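Local coordinates for CrataBL (Crataeva tapia, PDB 4IHZ), which inhibits trypsin and probably, more strongly, factor Xa, and probably binds glucose and N-acetylglucosamine as a lectin, at residues A[78-89]-A[99-110]. Numbering follows the deposited sequence.
Sequences WFCPESKIWTVK and VTTGGTFRSLGS
Ser83 OG is gripped from two sides: it donates to the backbone O of Gly103, 2.6 Å away, and accepts from the backbone N of Ile85, closing an ST turn. Its chi1 of 76° sets the hydroxyl between its own backbone N and carbonyl carbon, from where it spans the gap between 78-89 and 99-110. Gly103 answers through its own N, which donates to Ile85 O at 2.8 Å, so the two segments are also joined at Ile85 and Gly103. Beside this clasp, Ile85 sets CD1 squarely over one face of Phe105, 3.6 Å from the ring centroid and 8° off the normal. Thr101, by contrast, meets the rim of the Trp78 indole, with CB in the ring plane and OG1 3.6 Å from CZ2; that hydroxyl also bonds Asp36 and a water shared with Ser83 O. Further along, the side chains of Thr87 and Thr100 lie side by side on one face, while their backbones exchange two bonds, Thr87 N reaching Thr100 O at 2.8 Å. The extended Lys89 side chain crosses Thr100 at about a right angle, CE 3.4 Å from OG1, and its ammonium bonds Pro34 O and two waters that lead to Thr101 O and Gly102 O. Together these contacts illustrate how an antiparallel hairpin, 87-91 with 96-100, is prolonged by irregular loops in the beta-trefoil fold, as in Kunitz-type inhibitors.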
loop_
_atom_site.group_PDB
_atom_site.type_symbol
_atom_site.label_atom_id
_atom_site.label_comp_id
_atom_site.label_asym_id
_atom_site.label_seq_id
_atom_site.Cartn_x
_atom_site.Cartn_y
_atom_site.Cartn_z
ATOM N N TRP A 78 3.799 4.744 7.984
ATOM C CA TRP A 78 3.658 3.371 7.447
ATOM C C TRP A 78 5.047 2.915 7.023
ATOM O O TRP A 78 5.686 3.548 6.198
ATOM C CB TRP A 78 2.718 3.384 6.228
ATOM C CG TRP A 78 2.227 2.038 5.925
ATOM C CD1 TRP A 78 2.479 1.283 4.813
ATOM C CD2 TRP A 78 1.385 1.260 6.761
ATOM N NE1 TRP A 78 1.850 0.067 4.917
ATOM C CE2 TRP A 78 1.153 0.020 6.098
ATOM C CE3 TRP A 78 0.774 1.496 7.998
ATOM C CZ2 TRP A 78 0.350 -1.001 6.649
ATOM C CZ3 TRP A 78 -0.029 0.466 8.548
ATOM C CH2 TRP A 78 -0.247 -0.750 7.856
ATOM N N PHE A 79 5.470 1.775 7.552
ATOM C CA PHE A 79 6.857 1.363 7.399
ATOM C C PHE A 79 7.027 0.248 6.388
ATOM O O PHE A 79 8.147 -0.243 6.196
ATOM C CB PHE A 79 7.405 0.934 8.748
ATOM C CG PHE A 79 7.449 2.074 9.726
ATOM C CD1 PHE A 79 8.495 3.025 9.653
ATOM C CD2 PHE A 79 6.409 2.270 10.653
ATOM C CE1 PHE A 79 8.542 4.114 10.531
ATOM C CE2 PHE A 79 6.447 3.390 11.531
ATOM C CZ PHE A 79 7.526 4.301 11.472
ATOM N N CYS A 80 5.941 -0.108 5.720
ATOM C CA CYS A 80 5.969 -1.178 4.711
ATOM C C CYS A 80 5.814 -0.547 3.345
ATOM O O CYS A 80 5.173 0.488 3.196
ATOM C CB CYS A 80 4.774 -2.139 4.932
ATOM S SG CYS A 80 4.925 -3.069 6.465
ATOM N N PRO A 81 6.360 -1.191 2.307
ATOM C CA PRO A 81 6.049 -0.717 0.965
ATOM C C PRO A 81 4.636 -1.064 0.534
ATOM O O PRO A 81 4.075 -0.372 -0.301
ATOM C CB PRO A 81 7.028 -1.482 0.059
ATOM C CG PRO A 81 7.929 -2.258 0.942
ATOM C CD PRO A 81 7.409 -2.231 2.343
ATOM N N GLU A 82 4.076 -2.121 1.112
ATOM C CA GLU A 82 2.738 -2.583 0.734
ATOM C C GLU A 82 1.618 -1.729 1.381
ATOM O O GLU A 82 1.901 -0.854 2.224
ATOM C CB GLU A 82 2.559 -4.041 1.172
ATOM C CG GLU A 82 3.603 -5.007 0.579
ATOM C CD GLU A 82 4.872 -5.168 1.436
ATOM O OE1 GLU A 82 5.122 -4.348 2.333
ATOM O OE2 GLU A 82 5.634 -6.122 1.177
ATOM N N SER A 83 0.376 -1.969 0.979
ATOM C CA SER A 83 -0.725 -1.096 1.380
ATOM C C SER A 83 -1.078 -1.246 2.881
ATOM O O SER A 83 -0.650 -2.186 3.556
ATOM C CB SER A 83 -1.967 -1.488 0.596
ATOM O OG SER A 83 -2.485 -2.687 1.166
ATOM N N LYS A 84 -1.996 -0.385 3.312
ATOM C CA LYS A 84 -2.606 -0.458 4.655
ATOM C C LYS A 84 -3.897 -1.266 4.672
ATOM O O LYS A 84 -4.589 -1.310 5.700
ATOM C CB LYS A 84 -2.924 0.969 5.098
ATOM C CG LYS A 84 -1.692 1.881 5.173
ATOM C CD LYS A 84 -2.127 3.292 5.379
ATOM C CE LYS A 84 -0.925 4.244 5.377
ATOM N NZ LYS A 84 -1.528 5.565 5.307
ATOM N N ILE A 85 -4.228 -1.878 3.539
ATOM C CA ILE A 85 -5.534 -2.506 3.374
ATOM C C ILE A 85 -5.470 -3.937 3.912
ATOM O O ILE A 85 -4.545 -4.678 3.644
ATOM C CB ILE A 85 -5.904 -2.476 1.893
ATOM C CG1 ILE A 85 -6.018 -1.010 1.429
ATOM C CG2 ILE A 85 -7.248 -3.285 1.625
ATOM C CD1 ILE A 85 -5.836 -0.829 -0.065
ATOM N N TRP A 86 -6.488 -4.314 4.693
ATOM C CA TRP A 86 -6.494 -5.653 5.273
ATOM C C TRP A 86 -6.859 -6.753 4.282
ATOM O O TRP A 86 -7.648 -6.554 3.357
ATOM C CB TRP A 86 -7.475 -5.672 6.426
ATOM C CG TRP A 86 -7.042 -4.817 7.601
ATOM C CD1 TRP A 86 -6.168 -3.716 7.614
ATOM C CD2 TRP A 86 -7.442 -5.016 8.962
ATOM N NE1 TRP A 86 -6.013 -3.260 8.928
ATOM C CE2 TRP A 86 -6.810 -4.025 9.743
ATOM C CE3 TRP A 86 -8.304 -5.947 9.595
ATOM C CZ2 TRP A 86 -6.970 -3.946 11.148
ATOM C CZ3 TRP A 86 -8.485 -5.845 10.973
ATOM C CH2 TRP A 86 -7.827 -4.852 11.732
ATOM N N THR A 87 -6.288 -7.926 4.496
ATOM C CA THR A 87 -6.574 -9.075 3.655
ATOM C C THR A 87 -6.282 -10.298 4.528
ATOM O O THR A 87 -6.084 -10.179 5.756
ATOM C CB THR A 87 -5.697 -9.061 2.380
ATOM O OG1 THR A 87 -6.047 -10.148 1.530
ATOM C CG2 THR A 87 -4.194 -9.102 2.689
ATOM N N VAL A 88 -6.284 -11.475 3.916
ATOM C CA VAL A 88 -5.911 -12.682 4.634
ATOM C C VAL A 88 -4.851 -13.418 3.856
ATOM O O VAL A 88 -4.904 -13.452 2.645
ATOM C CB VAL A 88 -7.167 -13.593 4.857
ATOM C CG1 VAL A 88 -6.786 -15.069 5.219
ATOM C CG2 VAL A 88 -8.060 -12.958 5.899
ATOM N N LYS A 89 -3.869 -13.977 4.559
ATOM C CA LYS A 89 -2.798 -14.737 3.924
ATOM C C LYS A 89 -2.610 -16.038 4.663
ATOM O O LYS A 89 -2.963 -16.140 5.836
ATOM C CB LYS A 89 -1.476 -13.965 3.910
ATOM C CG LYS A 89 -1.550 -12.636 3.111
ATOM C CD LYS A 89 -0.200 -11.952 3.059
ATOM C CE LYS A 89 -0.254 -10.628 2.321
ATOM N NZ LYS A 89 1.137 -10.100 2.102
ATOM N N VAL A 99 -4.945 -12.688 9.408
ATOM C CA VAL A 99 -5.233 -11.313 8.882
ATOM C C VAL A 99 -3.915 -10.611 8.692
ATOM O O VAL A 99 -3.057 -10.660 9.564
ATOM C CB VAL A 99 -6.139 -10.545 9.842
ATOM C CG1 VAL A 99 -6.410 -9.125 9.293
ATOM C CG2 VAL A 99 -7.497 -11.238 10.010
ATOM N N THR A 100 -3.762 -9.895 7.572
ATOM C CA THR A 100 -2.559 -9.039 7.392
ATOM C C THR A 100 -2.957 -7.752 6.738
ATOM O O THR A 100 -4.072 -7.621 6.234
ATOM C CB THR A 100 -1.483 -9.668 6.513
ATOM O OG1 THR A 100 -1.959 -9.696 5.151
ATOM C CG2 THR A 100 -1.165 -11.113 6.969
ATOM N N THR A 101 -2.003 -6.828 6.702
ATOM C CA THR A 101 -2.205 -5.691 5.833
ATOM C C THR A 101 -1.612 -6.038 4.448
ATOM O O THR A 101 -1.257 -7.177 4.184
ATOM C CB THR A 101 -1.552 -4.401 6.388
ATOM O OG1 THR A 101 -0.141 -4.592 6.431
ATOM C CG2 THR A 101 -2.073 -4.069 7.850
ATOM N N GLY A 102 -1.523 -5.067 3.547
ATOM C CA GLY A 102 -0.865 -5.309 2.285
ATOM C C GLY A 102 -1.822 -5.808 1.207
ATOM O O GLY A 102 -1.369 -6.251 0.131
ATOM N N GLY A 103 -3.120 -5.708 1.466
ATOM C CA GLY A 103 -4.150 -6.069 0.496
ATOM C C GLY A 103 -4.377 -5.036 -0.595
ATOM O O GLY A 103 -3.642 -4.059 -0.742
ATOM N N THR A 104 -5.421 -5.274 -1.385
ATOM C CA THR A 104 -5.735 -4.395 -2.520
ATOM C C THR A 104 -7.230 -4.076 -2.432
ATOM O O THR A 104 -8.032 -4.994 -2.201
ATOM C CB THR A 104 -5.355 -5.102 -3.847
ATOM O OG1 THR A 104 -3.944 -5.332 -3.859
ATOM C CG2 THR A 104 -5.672 -4.213 -5.049
ATOM N N PHE A 105 -7.618 -2.802 -2.562
ATOM C CA PHE A 105 -9.048 -2.458 -2.504
ATOM C C PHE A 105 -9.844 -3.242 -3.563
ATOM O O PHE A 105 -9.436 -3.344 -4.736
ATOM C CB PHE A 105 -9.299 -0.968 -2.775
ATOM C CG PHE A 105 -9.127 -0.054 -1.579
ATOM C CD1 PHE A 105 -9.674 -0.361 -0.338
ATOM C CD2 PHE A 105 -8.486 1.173 -1.749
ATOM C CE1 PHE A 105 -9.519 0.540 0.740
ATOM C CE2 PHE A 105 -8.313 2.075 -0.701
ATOM C CZ PHE A 105 -8.844 1.764 0.554
ATOM N N ARG A 106 -10.967 -3.797 -3.122
ATOM C CA ARG A 106 -11.961 -4.438 -3.984
ATOM C C ARG A 106 -11.459 -5.722 -4.627
ATOM O O ARG A 106 -12.119 -6.268 -5.521
ATOM C CB ARG A 106 -12.541 -3.464 -5.022
ATOM C CG ARG A 106 -13.314 -2.290 -4.446
ATOM C CD ARG A 106 -13.750 -1.280 -5.522
ATOM N NE ARG A 106 -12.588 -0.585 -6.069
ATOM C CZ ARG A 106 -11.957 0.431 -5.471
ATOM N NH1 ARG A 106 -12.371 0.909 -4.297
ATOM N NH2 ARG A 106 -10.903 0.979 -6.057
ATOM N N SER A 107 -10.313 -6.227 -4.165
ATOM C CA SER A 107 -9.785 -7.495 -4.647
ATOM C C SER A 107 -10.548 -8.674 -4.042
ATOM O O SER A 107 -11.256 -8.557 -3.009
ATOM C CB SER A 107 -8.274 -7.618 -4.407
ATOM O OG SER A 107 -8.028 -7.941 -3.063
ATOM N N LEU A 108 -10.437 -9.819 -4.698
ATOM C CA LEU A 108 -11.159 -11.013 -4.225
ATOM C C LEU A 108 -10.898 -11.368 -2.781
ATOM O O LEU A 108 -11.790 -11.911 -2.119
ATOM C CB LEU A 108 -10.818 -12.239 -5.077
ATOM C CG LEU A 108 -11.472 -12.340 -6.435
ATOM C CD1 LEU A 108 -11.188 -13.751 -6.913
ATOM C CD2 LEU A 108 -12.973 -12.075 -6.313
ATOM N N GLY A 109 -9.676 -11.079 -2.310
ATOM C CA GLY A 109 -9.240 -11.513 -0.998
ATOM C C GLY A 109 -9.432 -10.429 0.052
ATOM O O GLY A 109 -9.091 -10.649 1.199
ATOM N N SER A 110 -10.043 -9.303 -0.337
ATOM C CA SER A 110 -10.109 -8.070 0.486
ATOM C C SER A 110 -11.354 -7.942 1.355
ATOM O O SER A 110 -11.479 -6.994 2.128
ATOM C CB SER A 110 -10.118 -6.808 -0.431
ATOM O OG SER A 110 -11.359 -6.673 -1.180
HETATM O O HOH W 1 0.091 -3.978 -1.225
HETATM O O HOH W 2 1.597 -3.844 4.459
HETATM O O HOH W 3 -9.987 -5.033 3.216
HETATM O O HOH W 4 -6.317 -8.427 -1.088
HETATM O O HOH W 5 1.184 -8.543 4.694
HETATM O O HOH W 6 0.959 -7.841 0.487
#